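Local coordinates for protein heavy metal cation tricomponent efflux pump ZneA(CzcA-like) (Cupriavidus metallidurans, PDB 4K0J) that probably exports zinc and related heavy metal cations in exchange for protons, as an RND-family inner-membrane pump of a tricomponent efflux system, at residues Pro129-Leu142 / Asp278-Glu290. Residues are numbered along the deposited sequence; the frame is centred on the assembly and turned at random.
Sequences PLTSPIGEIYRYTL and DTIQGITLLLKNE
Strands 135-142 and 280-287 pair antiparallel within a beta-sheet of this RND pump's large extramembrane part, where Tyr140 and Gly282 form a hydrogen-bonded pair. Tyr140 N donates to Gly282 O at 3.3 Å, and Gly282 N returns a bond to Tyr140 O at 3.1 Å, the donor standing above that carbonyl plane. With CG between its own backbone N and carbonyl carbon (chi1 75°), the Tyr140 ring folds back across the partner strand, one face over the glycine backbone, and CE2 comes 3.4 Å from Gly282 CA. Toward the start of 135-142, Ile137 N donates to Thr284 O at 3.0 Å, approaching nearly along the C=O axis (170°), though the angle at the hydrogen is bent to 148°. The hydroxyl of Thr284 donates to Tyr138 O at 3.2 Å, in the carbonyl plane on a lone pair. On the face of Glu136 and Arg139, Ile283 lies alongside both side chains: its CG2 sits 3.6 Å from Glu136 CB, and also over the Arg139 guanidinium. Before the type I turn at Ser132-Gly135, Leu130 O accepts from Lys288 N (2.9 Å), while Lys288 NZ pairs with Asp103. Strand 170-177 flanks 280-287, strands 316-319 and 321-322 flank 135-142, and helix 149-164 packs against Tyr140, Leu142 and Ile280.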
loop_
_atom_site.group_PDB
_atom_site.type_symbol
_atom_site.label_atom_id
_atom_site.label_comp_id
_atom_site.label_asym_id
_atom_site.label_seq_id
_atom_site.Cartn_x
_atom_site.Cartn_y
_atom_site.Cartn_z
ATOM N N PRO C 129 -7.918 -5.919 16.908
ATOM C CA PRO C 129 -6.571 -6.368 16.528
ATOM C C PRO C 129 -6.535 -7.223 15.258
ATOM O O PRO C 129 -7.472 -7.971 14.980
ATOM C CB PRO C 129 -6.116 -7.191 17.747
ATOM C CG PRO C 129 -7.343 -7.409 18.576
ATOM C CD PRO C 129 -8.209 -6.225 18.317
ATOM N N LEU C 130 -5.451 -7.106 14.496
ATOM C CA LEU C 130 -5.310 -7.827 13.234
ATOM C C LEU C 130 -4.823 -9.257 13.457
ATOM O O LEU C 130 -3.621 -9.545 13.419
ATOM C CB LEU C 130 -4.377 -7.080 12.277
ATOM C CG LEU C 130 -4.210 -7.684 10.882
ATOM C CD1 LEU C 130 -5.543 -7.813 10.179
ATOM C CD2 LEU C 130 -3.255 -6.856 10.043
ATOM N N THR C 131 -5.779 -10.150 13.682
ATOM C CA THR C 131 -5.486 -11.546 13.952
ATOM C C THR C 131 -6.537 -12.432 13.303
ATOM O O THR C 131 -7.663 -12.000 13.064
ATOM C CB THR C 131 -5.444 -11.824 15.472
ATOM O OG1 THR C 131 -5.420 -13.235 15.705
ATOM C CG2 THR C 131 -6.669 -11.242 16.160
ATOM N N SER C 132 -6.151 -13.667 13.006
ATOM C CA SER C 132 -7.061 -14.671 12.483
ATOM C C SER C 132 -7.798 -15.314 13.644
ATOM O O SER C 132 -7.289 -15.336 14.768
ATOM C CB SER C 132 -6.271 -15.728 11.712
ATOM O OG SER C 132 -7.058 -16.868 11.431
ATOM N N PRO C 133 -9.004 -15.846 13.384
ATOM C CA PRO C 133 -9.751 -16.621 14.381
ATOM C C PRO C 133 -8.981 -17.839 14.887
ATOM O O PRO C 133 -9.409 -18.470 15.852
ATOM C CB PRO C 133 -10.994 -17.072 13.611
ATOM C CG PRO C 133 -10.649 -16.886 12.172
ATOM C CD PRO C 133 -9.780 -15.681 12.148
ATOM N N ILE C 134 -7.871 -18.167 14.233
ATOM C CA ILE C 134 -6.965 -19.204 14.711
ATOM C C ILE C 134 -5.640 -18.608 15.183
ATOM O O ILE C 134 -4.612 -19.285 15.187
ATOM C CB ILE C 134 -6.667 -20.244 13.621
ATOM C CG1 ILE C 134 -5.895 -19.611 12.465
ATOM C CG2 ILE C 134 -7.951 -20.875 13.122
ATOM C CD1 ILE C 134 -5.185 -20.619 11.603
ATOM N N GLY C 135 -5.669 -17.342 15.585
ATOM C CA GLY C 135 -4.470 -16.667 16.037
ATOM C C GLY C 135 -4.201 -16.845 17.518
ATOM O O GLY C 135 -3.142 -16.467 18.008
ATOM N N GLU C 136 -5.156 -17.432 18.230
ATOM C CA GLU C 136 -5.065 -17.568 19.680
ATOM C C GLU C 136 -4.167 -18.746 20.070
ATOM O O GLU C 136 -4.648 -19.825 20.420
ATOM C CB GLU C 136 -6.468 -17.733 20.258
ATOM C CG GLU C 136 -7.410 -16.598 19.880
ATOM C CD GLU C 136 -8.868 -16.997 19.941
ATOM O OE1 GLU C 136 -9.187 -18.166 19.620
ATOM O OE2 GLU C 136 -9.699 -16.139 20.305
ATOM N N ILE C 137 -2.857 -18.522 20.031
ATOM C CA ILE C 137 -1.910 -19.631 19.987
ATOM C C ILE C 137 -1.366 -20.095 21.332
ATOM O O ILE C 137 -0.752 -21.158 21.418
ATOM C CB ILE C 137 -0.729 -19.314 19.055
ATOM C CG1 ILE C 137 -0.061 -18.001 19.465
ATOM C CG2 ILE C 137 -1.193 -19.239 17.606
ATOM C CD1 ILE C 137 1.129 -17.642 18.593
ATOM N N TYR C 138 -1.590 -19.317 22.384
ATOM C CA TYR C 138 -1.019 -19.655 23.683
ATOM C C TYR C 138 -1.898 -19.176 24.830
ATOM O O TYR C 138 -1.789 -18.034 25.277
ATOM C CB TYR C 138 0.382 -19.064 23.798
ATOM C CG TYR C 138 1.130 -19.422 25.064
ATOM C CD1 TYR C 138 1.185 -18.539 26.133
ATOM C CD2 TYR C 138 1.802 -20.630 25.179
ATOM C CE1 TYR C 138 1.879 -18.854 27.288
ATOM C CE2 TYR C 138 2.502 -20.952 26.327
ATOM C CZ TYR C 138 2.535 -20.061 27.380
ATOM O OH TYR C 138 3.232 -20.380 28.525
ATOM N N ARG C 139 -2.772 -20.059 25.301
ATOM C CA ARG C 139 -3.650 -19.753 26.427
ATOM C C ARG C 139 -2.977 -20.126 27.736
ATOM O O ARG C 139 -2.355 -21.179 27.836
ATOM C CB ARG C 139 -4.978 -20.493 26.279
ATOM C CG ARG C 139 -5.846 -19.937 25.170
ATOM C CD ARG C 139 -7.089 -20.767 24.950
ATOM N NE ARG C 139 -7.964 -20.145 23.964
ATOM C CZ ARG C 139 -8.919 -19.271 24.263
ATOM N NH1 ARG C 139 -9.122 -18.923 25.528
ATOM N NH2 ARG C 139 -9.673 -18.748 23.299
ATOM N N TYR C 140 -3.083 -19.255 28.733
ATOM C CA TYR C 140 -2.379 -19.476 29.991
ATOM C C TYR C 140 -3.136 -18.885 31.165
ATOM O O TYR C 140 -4.095 -18.139 30.991
ATOM C CB TYR C 140 -0.972 -18.868 29.945
ATOM C CG TYR C 140 -0.970 -17.364 30.075
ATOM C CD1 TYR C 140 -0.814 -16.750 31.312
ATOM C CD2 TYR C 140 -1.144 -16.559 28.968
ATOM C CE1 TYR C 140 -0.822 -15.379 31.442
ATOM C CE2 TYR C 140 -1.151 -15.183 29.085
ATOM C CZ TYR C 140 -0.993 -14.599 30.324
ATOM O OH TYR C 140 -1.008 -13.228 30.436
ATOM N N THR C 141 -2.665 -19.208 32.363
ATOM C CA THR C 141 -3.245 -18.696 33.592
ATOM C C THR C 141 -2.122 -18.446 34.586
ATOM O O THR C 141 -1.135 -19.190 34.623
ATOM C CB THR C 141 -4.277 -19.685 34.174
ATOM O OG1 THR C 141 -5.382 -19.798 33.270
ATOM C CG2 THR C 141 -4.796 -19.213 35.510
ATOM N N LEU C 142 -2.255 -17.367 35.350
ATOM C CA LEU C 142 -1.361 -17.090 36.460
ATOM C C LEU C 142 -1.723 -17.983 37.649
ATOM O O LEU C 142 -2.777 -17.802 38.261
ATOM C CB LEU C 142 -1.475 -15.618 36.881
ATOM C CG LEU C 142 -0.588 -14.548 36.229
ATOM C CD1 LEU C 142 0.879 -14.927 36.334
ATOM C CD2 LEU C 142 -0.976 -14.304 34.786
ATOM N N ASP C 278 -12.352 -18.722 40.481
ATOM C CA ASP C 278 -11.997 -17.335 40.193
ATOM C C ASP C 278 -10.502 -17.105 39.985
ATOM O O ASP C 278 -9.794 -16.739 40.919
ATOM C CB ASP C 278 -12.477 -16.433 41.331
ATOM C CG ASP C 278 -12.922 -15.076 40.848
ATOM O OD1 ASP C 278 -12.827 -14.822 39.629
ATOM O OD2 ASP C 278 -13.359 -14.263 41.688
ATOM N N THR C 279 -10.023 -17.300 38.761
ATOM C CA THR C 279 -8.642 -16.949 38.441
ATOM C C THR C 279 -8.544 -15.960 37.263
ATOM O O THR C 279 -9.490 -15.223 36.986
ATOM C CB THR C 279 -7.754 -18.200 38.234
ATOM O OG1 THR C 279 -6.413 -17.793 37.936
ATOM C CG2 THR C 279 -8.294 -19.079 37.115
ATOM N N ILE C 280 -7.400 -15.931 36.587
ATOM C CA ILE C 280 -7.178 -14.949 35.526
ATOM C C ILE C 280 -6.311 -15.488 34.392
ATOM O O ILE C 280 -5.296 -16.129 34.631
ATOM C CB ILE C 280 -6.559 -13.666 36.099
ATOM C CG1 ILE C 280 -6.200 -12.683 34.985
ATOM C CG2 ILE C 280 -5.342 -13.997 36.955
ATOM C CD1 ILE C 280 -5.833 -11.310 35.497
ATOM N N GLN C 281 -6.717 -15.229 33.156
ATOM C CA GLN C 281 -6.053 -15.827 32.006
ATOM C C GLN C 281 -5.719 -14.834 30.902
ATOM O O GLN C 281 -6.281 -13.736 30.831
ATOM C CB GLN C 281 -6.937 -16.901 31.393
ATOM C CG GLN C 281 -7.991 -16.320 30.484
ATOM C CD GLN C 281 -8.467 -17.305 29.454
ATOM O OE1 GLN C 281 -8.272 -18.511 29.595
ATOM N NE2 GLN C 281 -9.092 -16.796 28.401
ATOM N N GLY C 282 -4.816 -15.248 30.019
ATOM C CA GLY C 282 -4.465 -14.451 28.861
ATOM C C GLY C 282 -4.518 -15.247 27.569
ATOM O O GLY C 282 -4.323 -16.462 27.564
ATOM N N ILE C 283 -4.784 -14.547 26.472
ATOM C CA ILE C 283 -4.875 -15.153 25.152
ATOM C C ILE C 283 -3.903 -14.454 24.196
ATOM O O ILE C 283 -4.098 -13.286 23.830
ATOM C CB ILE C 283 -6.306 -15.039 24.592
ATOM C CG1 ILE C 283 -7.335 -15.384 25.673
ATOM C CG2 ILE C 283 -6.478 -15.927 23.378
ATOM C CD1 ILE C 283 -8.780 -15.235 25.233
ATOM N N THR C 284 -2.849 -15.168 23.807
ATOM C CA THR C 284 -1.830 -14.608 22.927
ATOM C C THR C 284 -2.302 -14.652 21.487
ATOM O O THR C 284 -2.492 -15.729 20.916
ATOM C CB THR C 284 -0.513 -15.374 23.042
ATOM O OG1 THR C 284 -0.117 -15.430 24.419
ATOM C CG2 THR C 284 0.574 -14.688 22.217
ATOM N N LEU C 285 -2.489 -13.474 20.905
ATOM C CA LEU C 285 -3.083 -13.374 19.582
ATOM C C LEU C 285 -2.031 -13.271 18.494
ATOM O O LEU C 285 -1.344 -12.255 18.372
ATOM C CB LEU C 285 -4.028 -12.178 19.511
ATOM C CG LEU C 285 -5.062 -12.152 20.637
ATOM C CD1 LEU C 285 -6.036 -10.995 20.468
ATOM C CD2 LEU C 285 -5.796 -13.474 20.693
ATOM N N LEU C 286 -1.918 -14.338 17.708
ATOM C CA LEU C 286 -1.009 -14.377 16.579
ATOM C C LEU C 286 -1.389 -13.302 15.571
ATOM O O LEU C 286 -2.508 -13.301 15.052
ATOM C CB LEU C 286 -1.050 -15.754 15.912
ATOM C CG LEU C 286 -0.094 -15.963 14.736
ATOM C CD1 LEU C 286 1.326 -16.208 15.228
ATOM C CD2 LEU C 286 -0.575 -17.101 13.857
ATOM N N LEU C 287 -0.454 -12.386 15.318
ATOM C CA LEU C 287 -0.606 -11.369 14.283
ATOM C C LEU C 287 -0.878 -12.048 12.958
ATOM O O LEU C 287 -0.304 -13.092 12.662
ATOM C CB LEU C 287 0.659 -10.512 14.176
ATOM C CG LEU C 287 0.787 -9.622 12.936
ATOM C CD1 LEU C 287 -0.280 -8.533 12.938
ATOM C CD2 LEU C 287 2.170 -9.023 12.819
ATOM N N LYS C 288 -1.765 -11.456 12.169
ATOM C CA LYS C 288 -2.172 -12.045 10.904
ATOM C C LYS C 288 -0.984 -12.257 9.973
ATOM O O LYS C 288 -0.106 -11.401 9.871
ATOM C CB LYS C 288 -3.217 -11.162 10.222
ATOM C CG LYS C 288 -3.907 -11.806 9.028
ATOM C CD LYS C 288 -4.623 -13.089 9.429
ATOM C CE LYS C 288 -5.363 -13.680 8.247
ATOM N NZ LYS C 288 -6.162 -12.631 7.573
ATOM N N ASN C 289 -0.973 -13.410 9.307
ATOM C CA ASN C 289 0.056 -13.763 8.328
ATOM C C ASN C 289 1.484 -13.731 8.872
ATOM O O ASN C 289 2.385 -13.172 8.248
ATOM C CB ASN C 289 -0.076 -12.925 7.046
ATOM C CG ASN C 289 -1.394 -13.170 6.322
ATOM O OD1 ASN C 289 -2.004 -12.249 5.787
ATOM N ND2 ASN C 289 -1.840 -14.419 6.315
ATOM N N GLU C 290 1.671 -14.333 10.042
ATOM C CA GLU C 290 2.996 -14.562 10.604
ATOM C C GLU C 290 3.070 -16.009 11.080
ATOM O O GLU C 290 2.055 -16.591 11.463
ATOM C CB GLU C 290 3.280 -13.597 11.754
ATOM C CG GLU C 290 3.360 -12.129 11.340
ATOM C CD GLU C 290 4.597 -11.802 10.513
ATOM O OE1 GLU C 290 5.544 -12.616 10.497
ATOM O OE2 GLU C 290 4.622 -10.725 9.877
#